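Local atomic coordinates of neutral ceramidase (Pseudomonas aeruginosa, PDB entry 2ZWS), a protein that hydrolyses the N-acyl linkage of ceramides to give sphingosine and a free fatty acid, using a zinc ion, and also catalyses the reverse synthesis. Residues A[69-78]-A[123-134]; A[409-419]-A[445-454]. All coordinates share one frame; numbering follows the deposited sequence. Where two conformers were deposited one is given.

Contact 1 (A[69-78]-A[123-134])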
# COMPACT_ATOMS: atom_id res chain seq x y z
N ALA A 69 7.69 -11.17 -4.66
CA ALA A 69 7.03 -12.45 -4.38
C ALA A 69 5.49 -12.44 -4.60
O ALA A 69 4.89 -13.42 -5.09
CB ALA A 69 7.36 -12.88 -2.95
N VAL A 70 4.86 -11.34 -4.21
CA VAL A 70 3.44 -11.12 -4.41
C VAL A 70 3.17 -11.00 -5.91
O VAL A 70 2.27 -11.65 -6.42
CB VAL A 70 2.98 -9.86 -3.63
CG1 VAL A 70 1.53 -9.49 -3.97
CG2 VAL A 70 3.15 -10.11 -2.11
N HIS A 71 3.92 -10.13 -6.60
CA HIS A 71 3.73 -9.95 -8.05
C HIS A 71 3.80 -11.28 -8.79
O HIS A 71 2.90 -11.62 -9.58
CB HIS A 71 4.81 -8.97 -8.53
CG HIS A 71 4.79 -8.72 -10.00
ND1 HIS A 71 5.84 -9.09 -10.81
CD2 HIS A 71 3.90 -8.09 -10.80
CE1 HIS A 71 5.58 -8.72 -12.05
NE2 HIS A 71 4.41 -8.11 -12.07
N LEU A 72 4.82 -12.08 -8.50
CA LEU A 72 5.02 -13.35 -9.21
C LEU A 72 3.87 -14.33 -8.96
O LEU A 72 3.44 -14.99 -9.88
CB LEU A 72 6.37 -13.98 -8.81
CG LEU A 72 7.60 -13.18 -9.25
CD1 LEU A 72 8.90 -13.78 -8.65
CD2 LEU A 72 7.71 -13.07 -10.78
N LYS A 73 3.40 -14.40 -7.72
CA LYS A 73 2.36 -15.37 -7.37
C LYS A 73 1.03 -14.90 -7.91
O LYS A 73 0.24 -15.71 -8.39
CB LYS A 73 2.31 -15.61 -5.86
CG LYS A 73 1.30 -16.69 -5.43
CD LYS A 73 1.69 -18.10 -5.95
CE LYS A 73 1.04 -19.18 -5.10
NZ LYS A 73 1.34 -18.95 -3.65
N VAL A 74 0.76 -13.59 -7.83
CA VAL A 74 -0.48 -13.08 -8.41
C VAL A 74 -0.52 -13.40 -9.91
O VAL A 74 -1.54 -13.86 -10.44
CB VAL A 74 -0.65 -11.56 -8.13
CG1 VAL A 74 -1.72 -10.94 -9.06
CG2 VAL A 74 -1.00 -11.30 -6.65
N LEU A 75 0.57 -13.17 -10.63
CA LEU A 75 0.58 -13.45 -12.06
C LEU A 75 0.35 -14.92 -12.36
O LEU A 75 -0.39 -15.26 -13.29
CB LEU A 75 1.88 -12.98 -12.71
CG LEU A 75 1.95 -11.48 -12.89
CD1 LEU A 75 3.38 -11.09 -13.22
CD2 LEU A 75 0.97 -11.01 -13.97
N ALA A 76 0.99 -15.80 -11.59
CA ALA A 76 0.77 -17.23 -11.79
C ALA A 76 -0.69 -17.60 -11.59
O ALA A 76 -1.25 -18.37 -12.37
CB ALA A 76 1.67 -18.04 -10.84
N ARG A 77 -1.30 -17.06 -10.52
CA ARG A 77 -2.71 -17.34 -10.22
C ARG A 77 -3.62 -16.85 -11.32
O ARG A 77 -4.59 -17.54 -11.69
CB ARG A 77 -3.13 -16.66 -8.91
CG ARG A 77 -2.53 -17.31 -7.67
CD ARG A 77 -3.17 -18.67 -7.39
NE ARG A 77 -2.99 -19.06 -6.00
CZ ARG A 77 -1.85 -19.49 -5.47
NH1 ARG A 77 -0.74 -19.58 -6.21
NH2 ARG A 77 -1.80 -19.82 -4.19
N LEU A 78 -3.34 -15.66 -11.85
CA LEU A 78 -4.15 -15.12 -12.94
C LEU A 78 -4.04 -15.97 -14.20
O LEU A 78 -5.04 -16.19 -14.91
CB LEU A 78 -3.79 -13.66 -13.24
CG LEU A 78 -4.19 -12.67 -12.14
CD1 LEU A 78 -3.51 -11.33 -12.43
CD2 LEU A 78 -5.74 -12.57 -11.97
N PHE A 123 1.14 -13.22 3.70
CA PHE A 123 1.47 -13.29 2.27
C PHE A 123 0.30 -13.88 1.45
O PHE A 123 -0.15 -13.29 0.45
CB PHE A 123 2.76 -14.10 2.05
CG PHE A 123 3.08 -14.36 0.60
CD1 PHE A 123 2.65 -15.56 -0.01
CD2 PHE A 123 3.82 -13.43 -0.15
CE1 PHE A 123 2.93 -15.80 -1.37
CE2 PHE A 123 4.08 -13.67 -1.52
CZ PHE A 123 3.65 -14.85 -2.12
N ASN A 124 -0.19 -15.02 1.89
CA ASN A 124 -1.24 -15.68 1.15
C ASN A 124 -2.52 -14.83 1.08
O ASN A 124 -3.20 -14.84 0.05
CB ASN A 124 -1.58 -17.04 1.77
CG ASN A 124 -0.49 -18.11 1.59
OD1 ASN A 124 -0.49 -19.13 2.32
ND2 ASN A 124 0.35 -17.95 0.61
N ALA A 125 -2.86 -14.12 2.17
CA ALA A 125 -4.07 -13.26 2.17
C ALA A 125 -3.94 -12.13 1.15
O ALA A 125 -4.94 -11.72 0.53
CB ALA A 125 -4.33 -12.69 3.54
N ILE A 126 -2.71 -11.61 1.04
CA ILE A 126 -2.44 -10.50 0.11
C ILE A 126 -2.60 -10.98 -1.34
O ILE A 126 -3.34 -10.37 -2.14
CB ILE A 126 -1.07 -9.87 0.39
CG1 ILE A 126 -1.11 -9.15 1.75
CG2 ILE A 126 -0.64 -8.95 -0.74
CD1 ILE A 126 0.27 -8.75 2.28
N VAL A 127 -1.96 -12.10 -1.65
CA VAL A 127 -2.06 -12.66 -3.00
C VAL A 127 -3.52 -12.96 -3.34
O VAL A 127 -4.04 -12.57 -4.39
CB VAL A 127 -1.23 -13.95 -3.14
CG1 VAL A 127 -1.54 -14.69 -4.48
CG2 VAL A 127 0.27 -13.59 -3.01
N ASP A 128 -4.17 -13.64 -2.41
CA ASP A 128 -5.55 -14.08 -2.67
C ASP A 128 -6.48 -12.89 -2.84
O ASP A 128 -7.37 -12.93 -3.68
CB ASP A 128 -6.08 -14.95 -1.54
CG ASP A 128 -5.44 -16.32 -1.50
OD1 ASP A 128 -4.72 -16.70 -2.45
OD2 ASP A 128 -5.65 -17.02 -0.48
N GLY A 129 -6.32 -11.87 -2.02
CA GLY A 129 -7.20 -10.69 -2.12
C GLY A 129 -6.94 -9.84 -3.36
O GLY A 129 -7.88 -9.28 -3.94
N ILE A 130 -5.68 -9.76 -3.79
CA ILE A 130 -5.39 -9.05 -5.05
C ILE A 130 -6.11 -9.77 -6.19
O ILE A 130 -6.81 -9.16 -7.04
CB ILE A 130 -3.88 -8.95 -5.32
CG1 ILE A 130 -3.25 -7.96 -4.33
CG2 ILE A 130 -3.60 -8.53 -6.78
CD1 ILE A 130 -1.69 -7.92 -4.29
N VAL A 131 -5.95 -11.10 -6.24
CA VAL A 131 -6.64 -11.86 -7.29
C VAL A 131 -8.17 -11.67 -7.18
O VAL A 131 -8.84 -11.43 -8.18
CB VAL A 131 -6.23 -13.35 -7.24
CG1 VAL A 131 -7.10 -14.20 -8.22
CG2 VAL A 131 -4.75 -13.51 -7.54
N ARG A 132 -8.72 -11.71 -5.97
CA ARG A 132 -10.18 -11.56 -5.80
C ARG A 132 -10.63 -10.17 -6.27
O ARG A 132 -11.68 -10.01 -6.86
CB ARG A 132 -10.52 -11.75 -4.33
CG ARG A 132 -12.01 -11.89 -4.04
CD ARG A 132 -12.29 -12.09 -2.50
NE ARG A 132 -11.25 -12.89 -1.85
CZ ARG A 132 -10.37 -12.46 -0.93
NH1 ARG A 132 -10.43 -11.20 -0.42
NH2 ARG A 132 -9.45 -13.31 -0.51
N SER A 133 -9.79 -9.15 -6.06
CA SER A 133 -10.19 -7.78 -6.49
C SER A 133 -10.32 -7.71 -8.03
O SER A 133 -11.24 -7.05 -8.56
CB SER A 133 -9.24 -6.71 -5.94
OG SER A 133 -8.01 -6.72 -6.61
N ILE A 134 -9.44 -8.42 -8.73
CA ILE A 134 -9.45 -8.44 -10.20
C ILE A 134 -10.64 -9.23 -10.69
O ILE A 134 -11.32 -8.80 -11.62
CB ILE A 134 -8.12 -9.00 -10.75
CG1 ILE A 134 -6.94 -8.06 -10.41
CG2 ILE A 134 -8.14 -9.17 -12.29
CD1 ILE A 134 -5.51 -8.70 -10.61
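Val-70 reaches from helix 69-78 into a hole on helix 123-134 formed by Phe-123, Ile-126, Val-127 and Ile-130. Its CB splits into two methyls. CG1, trans to the backbone nitrogen (chi1 172°), meets Ile-130 CD1 at 3.6 Å and Ile-126 CG2 at 3.9 Å, while CG2 lies 3.7 Å from Phe-123 CE2. A beta-branched residue suits this place because both branches find a partner and no long chain pushes the helices apart. The Phe-123 ring turns its edge to the first helix, with CZ 3.5 Å from Ala-69 O; the small Ala-69 side chain, its CB 3.7 Å from Phe-123 CE2, is consistent with so close an approach.

Val-127 returns the knob, sitting among Val-70, Lys-73, Val-74 and Arg-77. Its CG1 touches Lys-73 CG at 3.6 Å, the lysine's aliphatic part, in the conformer given, crossing it at about a right angle. Farther along, Val-74 CG2 packs on Ile-130 CG2, and Leu-78 CD1 meets Ile-134 CD1 at 3.8 Å.

No hydrogen bond joins the helices, whose axes approach to 9.3 Å, crossing at -47°. The pair lies against a sheet: Ile-130 and Ile-134 also touch strand 55-61, while Leu-78 and Ile-130 reach strand 91-95.

Contact 2 (A[409-419]-A[445-454]). With ZN (zinc ion), chain B; FMT (formic acid), chain D.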
# COMPACT_ATOMS: atom_id res chain seq x y z
N PRO A 409 9.49 0.15 -9.43
CA PRO A 409 9.59 -0.69 -8.23
C PRO A 409 10.41 -0.15 -7.07
O PRO A 409 11.21 -0.89 -6.47
CB PRO A 409 10.23 -1.97 -8.77
CG PRO A 409 11.19 -1.44 -9.87
CD PRO A 409 10.40 -0.31 -10.51
N ALA A 410 10.25 1.13 -6.77
CA ALA A 410 11.02 1.72 -5.67
C ALA A 410 10.38 3.03 -5.19
O ALA A 410 9.34 3.46 -5.71
CB ALA A 410 12.48 1.97 -6.12
N GLU A 411 11.01 3.66 -4.20
CA GLU A 411 10.61 4.99 -3.71
C GLU A 411 11.48 6.03 -4.37
O GLU A 411 12.66 6.13 -4.04
CB GLU A 411 10.80 5.11 -2.19
CG GLU A 411 10.40 3.89 -1.39
CD GLU A 411 10.04 4.23 0.04
OE1 GLU A 411 9.58 5.38 0.36
OE2 GLU A 411 10.18 3.32 0.88
N PHE A 412 10.92 6.82 -5.28
CA PHE A 412 11.71 7.83 -5.97
C PHE A 412 11.53 9.18 -5.30
O PHE A 412 10.43 9.58 -4.99
CB PHE A 412 11.27 7.91 -7.43
CG PHE A 412 11.70 6.72 -8.24
CD1 PHE A 412 11.13 5.45 -8.01
CD2 PHE A 412 12.64 6.86 -9.24
CE1 PHE A 412 11.56 4.34 -8.75
CE2 PHE A 412 13.03 5.76 -10.00
CZ PHE A 412 12.49 4.49 -9.75
N THR A 413 12.62 9.91 -5.13
CA THR A 413 12.48 11.27 -4.62
C THR A 413 11.82 12.13 -5.68
O THR A 413 11.72 11.73 -6.84
CB THR A 413 13.83 11.90 -4.36
OG1 THR A 413 14.59 11.89 -5.58
CG2 THR A 413 14.56 11.16 -3.25
N VAL A 414 11.37 13.32 -5.28
CA VAL A 414 10.67 14.22 -6.21
C VAL A 414 11.47 14.36 -7.52
O VAL A 414 10.94 14.09 -8.60
CB VAL A 414 10.41 15.61 -5.57
CG1 VAL A 414 9.90 16.64 -6.62
CG2 VAL A 414 9.42 15.48 -4.39
N MET A 415 12.74 14.78 -7.44
CA MET A 415 13.48 15.05 -8.67
C MET A 415 13.86 13.77 -9.41
O MET A 415 13.98 13.77 -10.65
CB MET A 415 14.73 15.91 -8.41
CG MET A 415 14.45 17.35 -7.97
SD MET A 415 13.05 18.15 -8.85
CE MET A 415 13.54 18.09 -10.60
N ALA A 416 14.01 12.66 -8.68
CA ALA A 416 14.33 11.40 -9.38
C ALA A 416 13.14 11.01 -10.28
O ALA A 416 13.33 10.60 -11.43
CB ALA A 416 14.70 10.30 -8.40
N GLY A 417 11.94 11.19 -9.76
CA GLY A 417 10.73 10.88 -10.53
C GLY A 417 10.44 11.92 -11.60
O GLY A 417 10.12 11.58 -12.76
N VAL A 418 10.57 13.19 -11.23
CA VAL A 418 10.33 14.28 -12.18
C VAL A 418 11.26 14.18 -13.40
O VAL A 418 10.83 14.37 -14.53
CB VAL A 418 10.43 15.69 -11.53
CG1 VAL A 418 10.40 16.78 -12.60
CG2 VAL A 418 9.27 15.87 -10.56
N ARG A 419 12.54 13.89 -13.18
CA ARG A 419 13.47 13.77 -14.32
C ARG A 419 13.03 12.64 -15.29
O ARG A 419 13.13 12.78 -16.52
CB ARG A 419 14.89 13.53 -13.84
CG ARG A 419 15.58 14.83 -13.40
CD ARG A 419 17.00 14.51 -13.03
NE ARG A 419 17.59 15.56 -12.21
CZ ARG A 419 18.79 15.44 -11.66
NH1 ARG A 419 19.27 16.44 -10.90
NH2 ARG A 419 19.49 14.34 -11.86
N TYR A 445 9.75 -4.09 -4.78
CA TYR A 445 10.26 -3.02 -3.93
C TYR A 445 11.76 -3.13 -3.80
O TYR A 445 12.27 -4.14 -3.33
CB TYR A 445 9.60 -3.09 -2.56
CG TYR A 445 10.05 -1.97 -1.67
CD1 TYR A 445 9.52 -0.68 -1.78
CD2 TYR A 445 11.06 -2.20 -0.73
CE1 TYR A 445 10.00 0.37 -0.96
CE2 TYR A 445 11.50 -1.19 0.10
CZ TYR A 445 10.99 0.10 -0.01
OH TYR A 445 11.44 1.09 0.80
N ALA A 446 12.46 -2.08 -4.22
CA ALA A 446 13.93 -2.08 -4.18
C ALA A 446 14.40 -0.77 -3.54
O ALA A 446 15.29 -0.09 -4.07
CB ALA A 446 14.48 -2.27 -5.59
N SER A 447 13.82 -0.45 -2.39
CA SER A 447 14.24 0.68 -1.56
C SER A 447 14.14 2.03 -2.27
O SER A 447 13.16 2.30 -2.90
CB SER A 447 15.64 0.37 -0.96
OG SER A 447 15.53 -0.75 -0.10
N TYR A 448 15.15 2.89 -2.17
CA TYR A 448 15.01 4.30 -2.57
C TYR A 448 15.78 4.67 -3.85
O TYR A 448 16.76 4.01 -4.21
CB TYR A 448 15.39 5.25 -1.41
CG TYR A 448 14.36 5.27 -0.29
CD1 TYR A 448 14.30 4.26 0.66
CD2 TYR A 448 13.46 6.32 -0.18
CE1 TYR A 448 13.30 4.27 1.69
CE2 TYR A 448 12.51 6.38 0.83
CZ TYR A 448 12.41 5.35 1.77
OH TYR A 448 11.41 5.42 2.76
N VAL A 449 15.30 5.70 -4.53
CA VAL A 449 16.02 6.25 -5.67
C VAL A 449 16.13 7.76 -5.56
O VAL A 449 15.15 8.49 -5.54
CB VAL A 449 15.39 5.86 -7.02
CG1 VAL A 449 16.21 6.40 -8.17
CG2 VAL A 449 15.21 4.32 -7.13
N THR A 450 17.37 8.19 -5.56
CA THR A 450 17.76 9.55 -5.37
C THR A 450 18.52 9.97 -6.66
O THR A 450 19.08 9.13 -7.38
CB THR A 450 18.62 9.40 -4.12
OG1 THR A 450 18.20 10.10 -2.94
CG2 THR A 450 19.92 8.81 -4.29
N THR A 451 18.52 11.26 -6.99
CA THR A 451 19.29 11.70 -8.16
C THR A 451 20.78 11.57 -7.81
O THR A 451 21.14 11.45 -6.65
CB THR A 451 19.02 13.16 -8.50
OG1 THR A 451 19.35 13.95 -7.36
CG2 THR A 451 17.53 13.39 -8.86
N ARG A 452 21.64 11.68 -8.82
CA ARG A 452 23.11 11.68 -8.59
C ARG A 452 23.53 12.71 -7.51
O ARG A 452 24.32 12.40 -6.60
CB ARG A 452 23.86 11.94 -9.91
CG ARG A 452 25.39 12.03 -9.77
CD ARG A 452 25.98 10.69 -9.40
NE ARG A 452 27.39 10.68 -9.00
CZ ARG A 452 27.81 10.77 -7.74
NH1 ARG A 452 29.11 10.70 -7.47
NH2 ARG A 452 26.95 10.92 -6.74
N GLU A 453 22.94 13.89 -7.60
CA GLU A 453 23.28 15.00 -6.68
C GLU A 453 22.77 14.71 -5.26
O GLU A 453 23.51 14.85 -4.28
CB GLU A 453 22.73 16.33 -7.20
CG GLU A 453 23.27 16.72 -8.59
CD GLU A 453 22.44 16.22 -9.80
OE1 GLU A 453 21.65 15.24 -9.70
OE2 GLU A 453 22.59 16.84 -10.88
N GLU A 454 21.53 14.25 -5.15
CA GLU A 454 21.01 13.85 -3.85
C GLU A 454 21.83 12.72 -3.25
O GLU A 454 22.09 12.71 -2.04
CB GLU A 454 19.56 13.37 -3.98
CG GLU A 454 18.57 14.49 -4.21
CD GLU A 454 17.28 14.01 -4.85
OE1 GLU A 454 17.11 12.78 -5.03
OE2 GLU A 454 16.45 14.87 -5.20
ZN ZN B . 9.29 5.12 2.39
C FMT D . 10.98 -7.18 -3.14
O1 FMT D . 10.30 -6.81 -4.13
O2 FMT D . 10.78 -8.26 -2.52
O HOH W 1 13.99 15.50 -4.84
O HOH W 2 9.33 4.24 4.31
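Glu-411 and Tyr-448 meet at the zinc ion. Glu-411 binds it with both carboxylate oxygens, OE1 at 2.1 Å and OE2 at 2.5 Å, and Tyr-448 supplies OH at 2.2 Å; a water, His-97 and His-204 complete the site. Tyr-445 OH donates to the anti lone pair of Glu-411 OE2 at 2.6 Å; with the bidentate zinc contact and Tyr-441 OH, this bond limits carboxylate rotation. Tyr-445 is inferred to contact substrate, which would link substrate binding to a metal ligand.

At the other end, Glu-454 OE1 accepts a hydrogen bond from Thr-413 OG1 (2.7 Å) through its syn lone pair. Thr-451 N gives to Glu-454 OE1 from above its plane, and Glu-454 N to Thr-451 OG1, which also bonds Asn-168: a capping box. Thr-413 OG1 accepts from Ala-416 N, capping its own helix. Arg-419 forms an end-on salt bridge, NH1 (2.9 Å) and NH2 both on Glu-453 OE1, while Thr-451 CG2 lies over the centre of its guanidinium.

Between these ends two short parallel strands pair, with Glu-411 N to Ser-447 O nearly straight (177°). Phe-412 and Val-449 lie on the face opposite Glu-411 and Tyr-448; Val-449 CB makes a CH-pi contact over the Phe-412 ring, 3.9 Å from its centroid, and its CG2 branch touches Ala-410 CB.

The register, with Glu-411 beside Tyr-448 on one face, brings two chain segments to one zinc ion.

From the N terminus, helix 68-81 comes first; strands 91-95 and 101-102 and helix 109-112 follow before helix 120-138 returns, and contact 1 closes this loop of 44 residues. Later, 409-419 leads into helix 414-428, and contact 2 closes a shorter loop of 25 residues that includes strand 435-439. The loops run in series, neither nested nor crossed. The centres of contact 1 and contact 2 are about 27 Å apart, their nearest atoms about 7 Å. Contact 1 joins two helices packed on the large mixed sheet; contact 2 joins two strand-to-helix connections at the zinc site. A formate, probably from the crystallisation liquor, is hydrogen-bonded to Tyr-445, Gln-68 and Ser-106, all inferred to bind substrate.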